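Local coordinates for protein SAWADEE HOMEODOMAIN HOMOLOG 1 (Arabidopsis thaliana, PDB 4IUP) that binds histone H3 tails carrying H3K9 methylation through its SAWADEE domain, the part present here, and serves RNA polymerase IV in RNA-directed DNA methylation, at residues V110-Y115 with E121-L126; L78-Q81 with Q86-Y89; L23-R26 with E32-V35. The protein carries 2 engineered substitutions. All blocks are in the same frame, centred on the assembly; numbering follows the deposited sequence.

Interaction 1 of 3, residues V110-Y115 with E121-L126; sequences VFLVRY and EESLGL
The Y115 ring meets E122 at its edge: OE1 lies near the ring plane and accepts a bond from Y115 OH at 2.7 Å, but is approached from above its carboxylate plane, turned 62° from the ring. V113 CG2 sits over one face of this ring, offset toward the rim, and touches L124 CD1 at 3.7 Å. F111 turns its edge to L124 O and packs CE2 against L126 CD1 at 3.9 Å. In R114 a bend about CG-CD (chi3 -68°) swings the guanidinium side-on to E121 in a salt bridge: NE and NH2 each lie 2.8 Å from OE2, which is in the guanidinium plane, both reaching it from the same face of the carboxylate, whose plane is 43° from the guanidinium. An alanine here would remove both donors and is likely to leave the E121 carboxylate without its counter-charge. Two hydrogen-bonded pairs, F111-L124 and V113-E122, join the antiparallel strands. E122 shares the face of F111, V113 and L124; at the zinc end F111 packs beside the ligand C109 and L126 beside C107, while R114 and E121 probably offset each other's charge on the other face, beside L112.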
ATOM      1  N   VAL A 110     -16.338   0.152   8.458  1.00  9.92           N
ATOM      2  CA  VAL A 110     -15.217   0.852   9.091  1.00  9.68           C
ATOM      3  C   VAL A 110     -14.102  -0.142   9.429  1.00 10.06           C
ATOM      4  O   VAL A 110     -14.312  -1.100  10.173  1.00 10.91           O
ATOM      5  CB  VAL A 110     -15.653   1.627  10.367  1.00 16.56           C
ATOM      6  CG1 VAL A 110     -14.469   2.383  10.977  1.00 18.46           C
ATOM      7  CG2 VAL A 110     -16.787   2.599  10.056  1.00 18.06           C
ATOM      8  N   PHE A 111     -12.920   0.107   8.875  1.00  6.79           N
ATOM      9  CA  PHE A 111     -11.781  -0.786   9.030  1.00  8.52           C
ATOM     10  C   PHE A 111     -10.775  -0.119   9.952  1.00 11.76           C
ATOM     11  O   PHE A 111     -10.211   0.921   9.607  1.00 15.71           O
ATOM     12  CB  PHE A 111     -11.142  -1.088   7.667  1.00  9.15           C
ATOM     13  CG  PHE A 111     -12.110  -1.653   6.649  1.00 11.29           C
ATOM     14  CD1 PHE A 111     -12.252  -3.032   6.493  1.00 11.03           C
ATOM     15  CD2 PHE A 111     -12.876  -0.803   5.850  1.00 11.46           C
ATOM     16  CE1 PHE A 111     -13.151  -3.562   5.561  1.00  8.22           C
ATOM     17  CE2 PHE A 111     -13.783  -1.317   4.917  1.00 13.88           C
ATOM     18  CZ  PHE A 111     -13.916  -2.703   4.767  1.00 12.75           C
ATOM     19  N   LEU A 112     -10.578  -0.693  11.134  1.00  8.88           N
ATOM     20  CA  LEU A 112      -9.529  -0.209  12.027  1.00  5.86           C
ATOM     21  C   LEU A 112      -8.214  -0.832  11.568  1.00  9.70           C
ATOM     22  O   LEU A 112      -8.078  -2.061  11.532  1.00 10.66           O
ATOM     23  CB  LEU A 112      -9.831  -0.559  13.489  1.00  9.81           C
ATOM     24  CG  LEU A 112      -8.770  -0.159  14.528  1.00 16.28           C
ATOM     25  CD1 LEU A 112      -8.811   1.333  14.798  1.00 16.02           C
ATOM     26  CD2 LEU A 112      -8.956  -0.949  15.820  1.00 18.80           C
ATOM     27  N   VAL A 113      -7.262   0.012  11.182  1.00  9.22           N
ATOM     28  CA  VAL A 113      -5.966  -0.483  10.733  1.00  5.34           C
ATOM     29  C   VAL A 113      -4.883  -0.101  11.724  1.00  9.59           C
ATOM     30  O   VAL A 113      -4.988   0.920  12.405  1.00 10.92           O
ATOM     31  CB  VAL A 113      -5.598  -0.025   9.276  1.00 10.48           C
ATOM     32  CG1 VAL A 113      -6.754  -0.297   8.311  1.00  9.24           C
ATOM     33  CG2 VAL A 113      -5.184   1.447   9.217  1.00 13.98           C
ATOM     34  N   ARG A 114      -3.868  -0.953  11.827  1.00  7.33           N
ATOM     35  CA  ARG A 114      -2.679  -0.639  12.597  1.00  7.31           C
ATOM     36  C   ARG A 114      -1.512  -0.525  11.633  1.00  9.27           C
ATOM     37  O   ARG A 114      -1.182  -1.485  10.928  1.00  9.40           O
ATOM     38  CB  ARG A 114      -2.401  -1.724  13.632  1.00  9.41           C
ATOM     39  CG  ARG A 114      -1.197  -1.432  14.517  1.00 16.75           C
ATOM     40  CD  ARG A 114      -1.044  -2.503  15.589  1.00 27.36           C
ATOM     41  NE  ARG A 114      -2.128  -2.460  16.570  1.00 25.57           N
ATOM     42  CZ  ARG A 114      -2.134  -3.150  17.709  1.00 29.67           C
ATOM     43  NH1 ARG A 114      -1.113  -3.936  18.025  1.00 27.27           N
ATOM     44  NH2 ARG A 114      -3.165  -3.052  18.536  1.00 26.68           N
ATOM     45  N   TYR A 115      -0.902   0.656  11.600  1.00 11.36           N
ATOM     46  CA  TYR A 115       0.219   0.917  10.703  1.00 11.47           C
ATOM     47  C   TYR A 115       1.459   0.146  11.109  1.00 17.34           C
ATOM     48  O   TYR A 115       1.826   0.109  12.285  1.00 16.24           O
ATOM     49  CB  TYR A 115       0.510   2.416  10.620  1.00  9.73           C
ATOM     50  CG  TYR A 115      -0.593   3.163   9.921  1.00 11.68           C
ATOM     51  CD1 TYR A 115      -0.817   2.986   8.553  1.00 12.12           C
ATOM     52  CD2 TYR A 115      -1.421   4.041  10.620  1.00 13.63           C
ATOM     53  CE1 TYR A 115      -1.837   3.662   7.901  1.00 13.82           C
ATOM     54  CE2 TYR A 115      -2.447   4.727   9.972  1.00 13.93           C
ATOM     55  CZ  TYR A 115      -2.648   4.527   8.615  1.00 11.58           C
ATOM     56  OH  TYR A 115      -3.653   5.206   7.972  1.00 13.70           O
ATOM     57  N   GLU A 121      -2.831   3.479  15.200  1.00 13.52           N
ATOM     58  CA  GLU A 121      -4.080   2.960  14.642  1.00 17.00           C
ATOM     59  C   GLU A 121      -4.979   4.067  14.100  1.00 20.58           C
ATOM     60  O   GLU A 121      -4.939   5.206  14.577  1.00 20.08           O
ATOM     61  CB  GLU A 121      -4.820   2.097  15.671  1.00 15.62           C
ATOM     62  CG  GLU A 121      -4.108   0.789  15.982  1.00 21.01           C
ATOM     63  CD  GLU A 121      -4.876  -0.109  16.933  1.00 29.44           C
ATOM     64  OE1 GLU A 121      -5.711   0.403  17.707  1.00 24.93           O
ATOM     65  OE2 GLU A 121      -4.643  -1.337  16.903  1.00 32.59           O
ATOM     66  N   GLU A 122      -5.780   3.728  13.092  1.00 12.57           N
ATOM     67  CA  GLU A 122      -6.689   4.680  12.463  1.00 10.73           C
ATOM     68  C   GLU A 122      -7.896   3.927  11.917  1.00 12.16           C
ATOM     69  O   GLU A 122      -7.755   2.819  11.401  1.00 12.26           O
ATOM     70  CB  GLU A 122      -5.979   5.430  11.324  1.00 13.38           C
ATOM     71  CG  GLU A 122      -6.830   6.497  10.640  1.00 18.17           C
ATOM     72  CD  GLU A 122      -6.051   7.389   9.676  1.00 27.20           C
ATOM     73  OE1 GLU A 122      -4.860   7.117   9.396  1.00 20.28           O
ATOM     74  OE2 GLU A 122      -6.651   8.371   9.182  1.00 33.22           O
ATOM     75  N   SER A 123      -9.078   4.522  12.057  1.00  7.29           N
ATOM     76  CA  SER A 123     -10.283   3.990  11.444  1.00  9.69           C
ATOM     77  C   SER A 123     -10.422   4.531  10.022  1.00 12.07           C
ATOM     78  O   SER A 123     -10.501   5.740   9.819  1.00 12.70           O
ATOM     79  CB  SER A 123     -11.509   4.348  12.285  1.00 14.84           C
ATOM     80  OG  SER A 123     -11.458   3.681  13.533  1.00 15.81           O
ATOM     81  N   LEU A 124     -10.444   3.627   9.043  1.00 13.36           N
ATOM     82  CA  LEU A 124     -10.494   4.001   7.631  1.00 12.42           C
ATOM     83  C   LEU A 124     -11.697   3.393   6.922  1.00 14.91           C
ATOM     84  O   LEU A 124     -12.171   2.309   7.283  1.00 11.66           O
ATOM     85  CB  LEU A 124      -9.205   3.577   6.908  1.00  5.16           C
ATOM     86  CG  LEU A 124      -7.889   4.243   7.345  1.00  6.64           C
ATOM     87  CD1 LEU A 124      -6.713   3.632   6.609  1.00  7.73           C
ATOM     88  CD2 LEU A 124      -7.934   5.739   7.106  1.00  8.68           C
ATOM     89  N   GLY A 125     -12.187   4.099   5.912  1.00  8.82           N
ATOM     90  CA  GLY A 125     -13.201   3.548   5.026  1.00  9.23           C
ATOM     91  C   GLY A 125     -12.541   2.804   3.877  1.00  9.92           C
ATOM     92  O   GLY A 125     -11.315   2.906   3.657  1.00  8.52           O
ATOM     93  N   LEU A 126     -13.354   2.061   3.134  1.00  5.99           N
ATOM     94  CA  LEU A 126     -12.866   1.299   1.990  1.00  9.61           C
ATOM     95  C   LEU A 126     -12.163   2.204   0.970  1.00  6.33           C
ATOM     96  O   LEU A 126     -11.239   1.774   0.275  1.00  8.82           O
ATOM     97  CB  LEU A 126     -14.014   0.532   1.313  1.00  5.88           C
ATOM     98  CG  LEU A 126     -13.579  -0.586   0.354  1.00  9.01           C
ATOM     99  CD1 LEU A 126     -12.863  -1.696   1.118  1.00  5.58           C
ATOM    100  CD2 LEU A 126     -14.777  -1.134  -0.421  1.00 11.51           C
TER

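Interaction 2 of 3, residues L78-Q81 with Q86-Y89; sequences LCFQ and QALY
F80 leans on Y89: its CD1 lies over one face of the tyrosine ring, offset toward the rim, 3.4 Å from CZ. The ring planes stand at 47° with centroids 4.9 Å apart, an oblique aromatic contact. The far end of the F80 ring continues to A87, CZ meeting CB at 3.6 Å, while L78 comes in on the backbone side of the tyrosine, its CD1 3.9 Å from Y89 CB. F80 reaches along the sheet because its CG is anti to the backbone N (chi1 -175°), which brings the ring against both Y89 and A87. In the main chain, the antiparallel strands are held by the Q81-L88 pair: Q81 N donates to L88 O at 2.7 Å, and L88 N returns the bond to Q81 O. A water bridges the hairpin further out, donating to Q81 O and to Q86 OE1 (3.0 Å) while accepting from Q81 NE2 (2.8 Å). In the wider sheet, backbone bonds from L78 to C130 and from F80 to R128 tie segment 78-81 to the chain around strand 129-131, and Y115 packs on Q81. Besides the backbone pair, the hairpin is joined by aromatic and methyl carbons on the F80-Y89 face and, near the turn, by a water whose two hydrogens are both spent on protein oxygens; Q81 O accepts from both L88 N and that water.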
ATOM      1  N   LEU A  78      -2.605  -1.563   1.705  1.00 10.02           N
ATOM      2  CA  LEU A  78      -1.973  -0.270   1.484  1.00  6.23           C
ATOM      3  C   LEU A  78      -2.990   0.813   1.851  1.00 11.85           C
ATOM      4  O   LEU A  78      -4.076   0.875   1.261  1.00 11.76           O
ATOM      5  CB  LEU A  78      -1.506  -0.109   0.030  1.00  4.83           C
ATOM      6  CG  LEU A  78      -0.735   1.191  -0.253  1.00  5.17           C
ATOM      7  CD1 LEU A  78       0.623   1.202   0.460  1.00  4.74           C
ATOM      8  CD2 LEU A  78      -0.557   1.424  -1.759  1.00  8.36           C
ATOM      9  N   CYS A  79      -2.627   1.664   2.812  1.00  8.44           N
ATOM     10  CA  CYS A  79      -3.564   2.601   3.428  1.00  6.92           C
ATOM     11  C   CYS A  79      -3.176   4.047   3.194  1.00 10.22           C
ATOM     12  O   CYS A  79      -2.002   4.417   3.319  1.00  8.15           O
ATOM     13  CB  CYS A  79      -3.631   2.365   4.938  1.00 11.85           C
ATOM     14  SG  CYS A  79      -3.988   0.685   5.413  1.00 14.87           S
ATOM     15  N   PHE A  80      -4.171   4.864   2.866  1.00  6.79           N
ATOM     16  CA  PHE A  80      -3.959   6.297   2.701  1.00  8.64           C
ATOM     17  C   PHE A  80      -3.921   6.979   4.064  1.00 14.25           C
ATOM     18  O   PHE A  80      -4.956   7.135   4.724  1.00  8.47           O
ATOM     19  CB  PHE A  80      -5.038   6.908   1.803  1.00  8.95           C
ATOM     20  CG  PHE A  80      -4.814   8.361   1.481  1.00  9.95           C
ATOM     21  CD1 PHE A  80      -3.680   8.767   0.785  1.00 11.36           C
ATOM     22  CD2 PHE A  80      -5.742   9.323   1.867  1.00 11.60           C
ATOM     23  CE1 PHE A  80      -3.472  10.103   0.476  1.00 11.31           C
ATOM     24  CE2 PHE A  80      -5.537  10.677   1.563  1.00 10.20           C
ATOM     25  CZ  PHE A  80      -4.411  11.061   0.865  1.00 12.52           C
ATOM     26  N   GLN A  81      -2.717   7.376   4.471  1.00  7.34           N
ATOM     27  CA  GLN A  81      -2.464   7.937   5.795  1.00  9.53           C
ATOM     28  C   GLN A  81      -2.242   9.438   5.674  1.00 13.70           C
ATOM     29  O   GLN A  81      -1.178   9.886   5.236  1.00 11.74           O
ATOM     30  CB  GLN A  81      -1.242   7.257   6.425  1.00  9.55           C
ATOM     31  CG  GLN A  81      -0.947   7.643   7.886  1.00 13.48           C
ATOM     32  CD  GLN A  81       0.423   7.172   8.336  1.00 16.14           C
ATOM     33  OE1 GLN A  81       0.563   6.112   8.960  1.00 22.76           O
ATOM     34  NE2 GLN A  81       1.441   7.941   8.007  1.00  9.35           N
ATOM     35  N   GLN A  86       0.665  16.126   5.383  1.00 14.48           N
ATOM     36  CA  GLN A  86       1.379  14.967   4.885  1.00 18.01           C
ATOM     37  C   GLN A  86       0.348  13.905   4.507  1.00 19.04           C
ATOM     38  O   GLN A  86      -0.602  13.658   5.254  1.00 18.17           O
ATOM     39  CB  GLN A  86       2.312  14.467   5.988  1.00 27.65           C
ATOM     40  CG  GLN A  86       3.091  13.200   5.725  1.00 29.42           C
ATOM     41  CD  GLN A  86       3.967  12.845   6.914  1.00 25.58           C
ATOM     42  OE1 GLN A  86       3.801  11.791   7.531  1.00 28.41           O
ATOM     43  NE2 GLN A  86       4.887  13.743   7.262  1.00 18.65           N
ATOM     44  N   ALA A  87       0.520  13.304   3.337  1.00 16.42           N
ATOM     45  CA  ALA A  87      -0.380  12.248   2.885  1.00 17.69           C
ATOM     46  C   ALA A  87       0.427  11.132   2.227  1.00 18.12           C
ATOM     47  O   ALA A  87       0.912  11.282   1.102  1.00 21.72           O
ATOM     48  CB  ALA A  87      -1.418  12.813   1.934  1.00 20.05           C
ATOM     49  N   LEU A  88       0.582  10.027   2.949  1.00 11.45           N
ATOM     50  CA  LEU A  88       1.402   8.900   2.498  1.00  8.25           C
ATOM     51  C   LEU A  88       0.564   7.631   2.348  1.00  8.91           C
ATOM     52  O   LEU A  88      -0.433   7.461   3.046  1.00 13.93           O
ATOM     53  CB  LEU A  88       2.545   8.651   3.493  1.00  8.22           C
ATOM     54  CG  LEU A  88       3.464   9.840   3.801  1.00 13.52           C
ATOM     55  CD1 LEU A  88       4.400   9.499   4.955  1.00 18.52           C
ATOM     56  CD2 LEU A  88       4.252  10.268   2.562  1.00 16.23           C
ATOM     57  N   TYR A  89       0.957   6.763   1.422  1.00  3.70           N
ATOM     58  CA  TYR A  89       0.342   5.446   1.304  1.00  5.24           C
ATOM     59  C   TYR A  89       1.271   4.465   2.007  1.00  8.75           C
ATOM     60  O   TYR A  89       2.404   4.253   1.562  1.00  8.33           O
ATOM     61  CB  TYR A  89       0.129   5.067  -0.167  1.00 11.54           C
ATOM     62  CG  TYR A  89      -0.962   5.862  -0.864  1.00  9.41           C
ATOM     63  CD1 TYR A  89      -0.696   7.129  -1.395  1.00  9.17           C
ATOM     64  CD2 TYR A  89      -2.251   5.348  -0.996  1.00  4.87           C
ATOM     65  CE1 TYR A  89      -1.693   7.870  -2.044  1.00 11.13           C
ATOM     66  CE2 TYR A  89      -3.260   6.078  -1.644  1.00  7.53           C
ATOM     67  CZ  TYR A  89      -2.970   7.331  -2.165  1.00 11.38           C
ATOM     68  OH  TYR A  89      -3.957   8.053  -2.797  1.00 11.04           O
TER
HETATM   69  O   HOH W   1       1.184  10.438   6.875  1.00 11.51           O

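Interaction 3 of 3, residues L23-R26 with E32-V35; sequences LTYR and ELEV
R26 places CG between the backbone N and the carbonyl carbon (chi1 71°) and then runs fully extended to NE, while E34 sets CG anti to its carbonyl carbon (chi1 -66°) and is extended beyond it. The two side chains therefore lie alongside each other, pointing the same way, and their charged ends arrive level. The salt bridge is side-on: NE and NH2 of R26 each donate to E34 OE1 at 2.8 Å, the oxygen lying in the guanidinium plane and met nearly in line with its own C-O bond. Guanidinium and carboxylate are almost coplanar, 24° apart. One carboxylate oxygen thus takes two donors, which probably draws negative charge toward it. The same residues form the hydrogen-bonded backbone pair of the hairpin, R26 N giving to E34 O at 2.9 Å and E34 N to R26 O at 3.0 Å, so side chain and main chain hold one rung together. On the other face Y25 sits across from V35, with CB 4.1 Å from CG1, and the Y25 ring passes L33 obliquely, CD2 touching CD1 at 3.7 Å. The Y25 ring leads away from the partner strand, whereas V35 is buried. Strand 33-39 lies between strands 16-27 and 48-51, bonded on its far side through V35 to V50. From strand 48-51 W49 receives R26 in a cation-pi contact and packs on E34, so the ion pair lies beside an aromatic ring. V52 of helix 52-55 packs on L33 and V35 at the opposite face of the hairpin.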
ATOM      1  N   LEU A  23      14.951   1.845 -14.548  1.00 10.95           N
ATOM      2  CA  LEU A  23      16.007   2.447 -15.366  1.00 14.40           C
ATOM      3  C   LEU A  23      17.304   1.641 -15.411  1.00 16.44           C
ATOM      4  O   LEU A  23      17.933   1.507 -16.471  1.00 14.24           O
ATOM      5  CB  LEU A  23      16.295   3.872 -14.876  1.00 10.25           C
ATOM      6  CG  LEU A  23      15.102   4.839 -14.827  1.00 12.15           C
ATOM      7  CD1 LEU A  23      15.518   6.132 -14.160  1.00 17.85           C
ATOM      8  CD2 LEU A  23      14.526   5.116 -16.210  1.00 18.20           C
ATOM      9  N   THR A  24      17.707   1.119 -14.256  1.00 10.83           N
ATOM     10  CA  THR A  24      18.965   0.397 -14.124  1.00 12.09           C
ATOM     11  C   THR A  24      18.978  -0.353 -12.792  1.00 13.12           C
ATOM     12  O   THR A  24      17.995  -0.326 -12.046  1.00 12.63           O
ATOM     13  CB  THR A  24      20.211   1.339 -14.306  1.00 12.18           C
ATOM     14  OG1 THR A  24      21.428   0.578 -14.264  1.00 10.92           O
ATOM     15  CG2 THR A  24      20.252   2.445 -13.260  1.00 12.73           C
ATOM     16  N   TYR A  25      20.071  -1.058 -12.523  1.00  8.58           N
ATOM     17  CA  TYR A  25      20.232  -1.767 -11.266  1.00  9.17           C
ATOM     18  C   TYR A  25      21.662  -1.584 -10.753  1.00 10.95           C
ATOM     19  O   TYR A  25      22.547  -1.134 -11.485  1.00 11.01           O
ATOM     20  CB  TYR A  25      19.882  -3.258 -11.428  1.00  8.38           C
ATOM     21  CG  TYR A  25      20.977  -4.071 -12.078  1.00 11.39           C
ATOM     22  CD1 TYR A  25      21.072  -4.167 -13.471  1.00 10.70           C
ATOM     23  CD2 TYR A  25      21.935  -4.726 -11.302  1.00 13.05           C
ATOM     24  CE1 TYR A  25      22.092  -4.903 -14.070  1.00 12.99           C
ATOM     25  CE2 TYR A  25      22.957  -5.462 -11.893  1.00 20.68           C
ATOM     26  CZ  TYR A  25      23.028  -5.548 -13.270  1.00 18.70           C
ATOM     27  OH  TYR A  25      24.043  -6.280 -13.844  1.00 21.95           O
ATOM     28  N   ARG A  26      21.869  -1.936  -9.493  1.00 12.59           N
ATOM     29  CA  ARG A  26      23.199  -1.977  -8.888  1.00 11.70           C
ATOM     30  C   ARG A  26      23.216  -3.036  -7.802  1.00 10.65           C
ATOM     31  O   ARG A  26      22.170  -3.395  -7.270  1.00 10.73           O
ATOM     32  CB  ARG A  26      23.578  -0.615  -8.301  1.00 14.30           C
ATOM     33  CG  ARG A  26      22.812  -0.226  -7.032  1.00 10.02           C
ATOM     34  CD  ARG A  26      23.172   1.187  -6.618  1.00 14.44           C
ATOM     35  NE  ARG A  26      22.461   1.625  -5.418  1.00 15.49           N
ATOM     36  CZ  ARG A  26      22.654   2.801  -4.829  1.00 20.37           C
ATOM     37  NH1 ARG A  26      23.538   3.657  -5.323  1.00 19.71           N
ATOM     38  NH2 ARG A  26      21.963   3.123  -3.747  1.00 18.50           N
ATOM     39  N   GLU A  32      23.320  -6.856  -1.651  1.00 22.87           N
ATOM     40  CA  GLU A  32      21.938  -6.423  -1.890  1.00 21.19           C
ATOM     41  C   GLU A  32      21.733  -5.871  -3.297  1.00 22.43           C
ATOM     42  O   GLU A  32      22.524  -5.052  -3.780  1.00 15.90           O
ATOM     43  CB  GLU A  32      21.485  -5.391  -0.856  1.00 27.86           C
ATOM     44  CG  GLU A  32      21.020  -5.993   0.462  1.00 42.98           C
ATOM     45  CD  GLU A  32      22.161  -6.268   1.417  1.00 58.85           C
ATOM     46  OE1 GLU A  32      22.763  -5.291   1.913  1.00 55.42           O
ATOM     47  OE2 GLU A  32      22.448  -7.459   1.685  1.00 68.30           O
ATOM     48  N   LEU A  33      20.673  -6.330  -3.938  1.00 12.04           N
ATOM     49  CA  LEU A  33      20.315  -5.846  -5.234  1.00 15.29           C
ATOM     50  C   LEU A  33      19.296  -4.704  -5.157  1.00 11.89           C
ATOM     51  O   LEU A  33      18.288  -4.832  -4.534  1.00 10.89           O
ATOM     52  CB  LEU A  33      19.770  -6.999  -6.070  1.00 15.72           C
ATOM     53  CG  LEU A  33      19.269  -6.730  -7.473  1.00 27.09           C
ATOM     54  CD1 LEU A  33      20.425  -6.627  -8.456  1.00 25.22           C
ATOM     55  CD2 LEU A  33      18.275  -7.788  -7.946  1.00 29.42           C
ATOM     56  N   GLU A  34      19.605  -3.598  -5.810  1.00 12.97           N
ATOM     57  CA  GLU A  34      18.700  -2.454  -5.876  1.00 11.61           C
ATOM     58  C   GLU A  34      18.412  -2.102  -7.333  1.00 11.14           C
ATOM     59  O   GLU A  34      19.252  -2.323  -8.206  1.00  9.59           O
ATOM     60  CB  GLU A  34      19.292  -1.241  -5.152  1.00 13.37           C
ATOM     61  CG  GLU A  34      19.447  -1.412  -3.631  1.00 13.74           C
ATOM     62  CD  GLU A  34      19.917  -0.136  -2.925  1.00 22.16           C
ATOM     63  OE1 GLU A  34      20.499   0.747  -3.589  1.00 18.34           O
ATOM     64  OE2 GLU A  34      19.703  -0.017  -1.695  1.00 19.64           O
ATOM     65  N   VAL A  35      17.221  -1.570  -7.589  1.00  5.78           N
ATOM     66  CA  VAL A  35      16.875  -1.050  -8.911  1.00  6.81           C
ATOM     67  C   VAL A  35      16.609   0.450  -8.818  1.00  6.80           C
ATOM     68  O   VAL A  35      16.145   0.939  -7.787  1.00 10.20           O
ATOM     69  CB  VAL A  35      15.650  -1.765  -9.552  1.00 12.61           C
ATOM     70  CG1 VAL A  35      16.042  -3.131 -10.078  1.00 19.20           C
ATOM     71  CG2 VAL A  35      14.467  -1.877  -8.565  1.00 10.21           C
TER

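All three contacts are antiparallel hairpins of the strand-rich SAWADEE domain, a tandem tudor fold with a zinc site. Interactions 1 and 2 are close, with centres 11 Å apart, and Y115 and L124 join them: Y115 CE1 and L124 CD1 each pack on C79 CB at 3.7 Å. Strands 86-98 and 110-115, one from each hairpin, are neighbours in the sheet. Interaction 3 belongs to the other end, its centre 26 Å from that of interaction 2 and 34 Å from that of interaction 1. Two sites mark these ends: the F111 side chain is about 5 Å from the zinc ion, and the V35 side chain about 5 Å from the bound cymal-4.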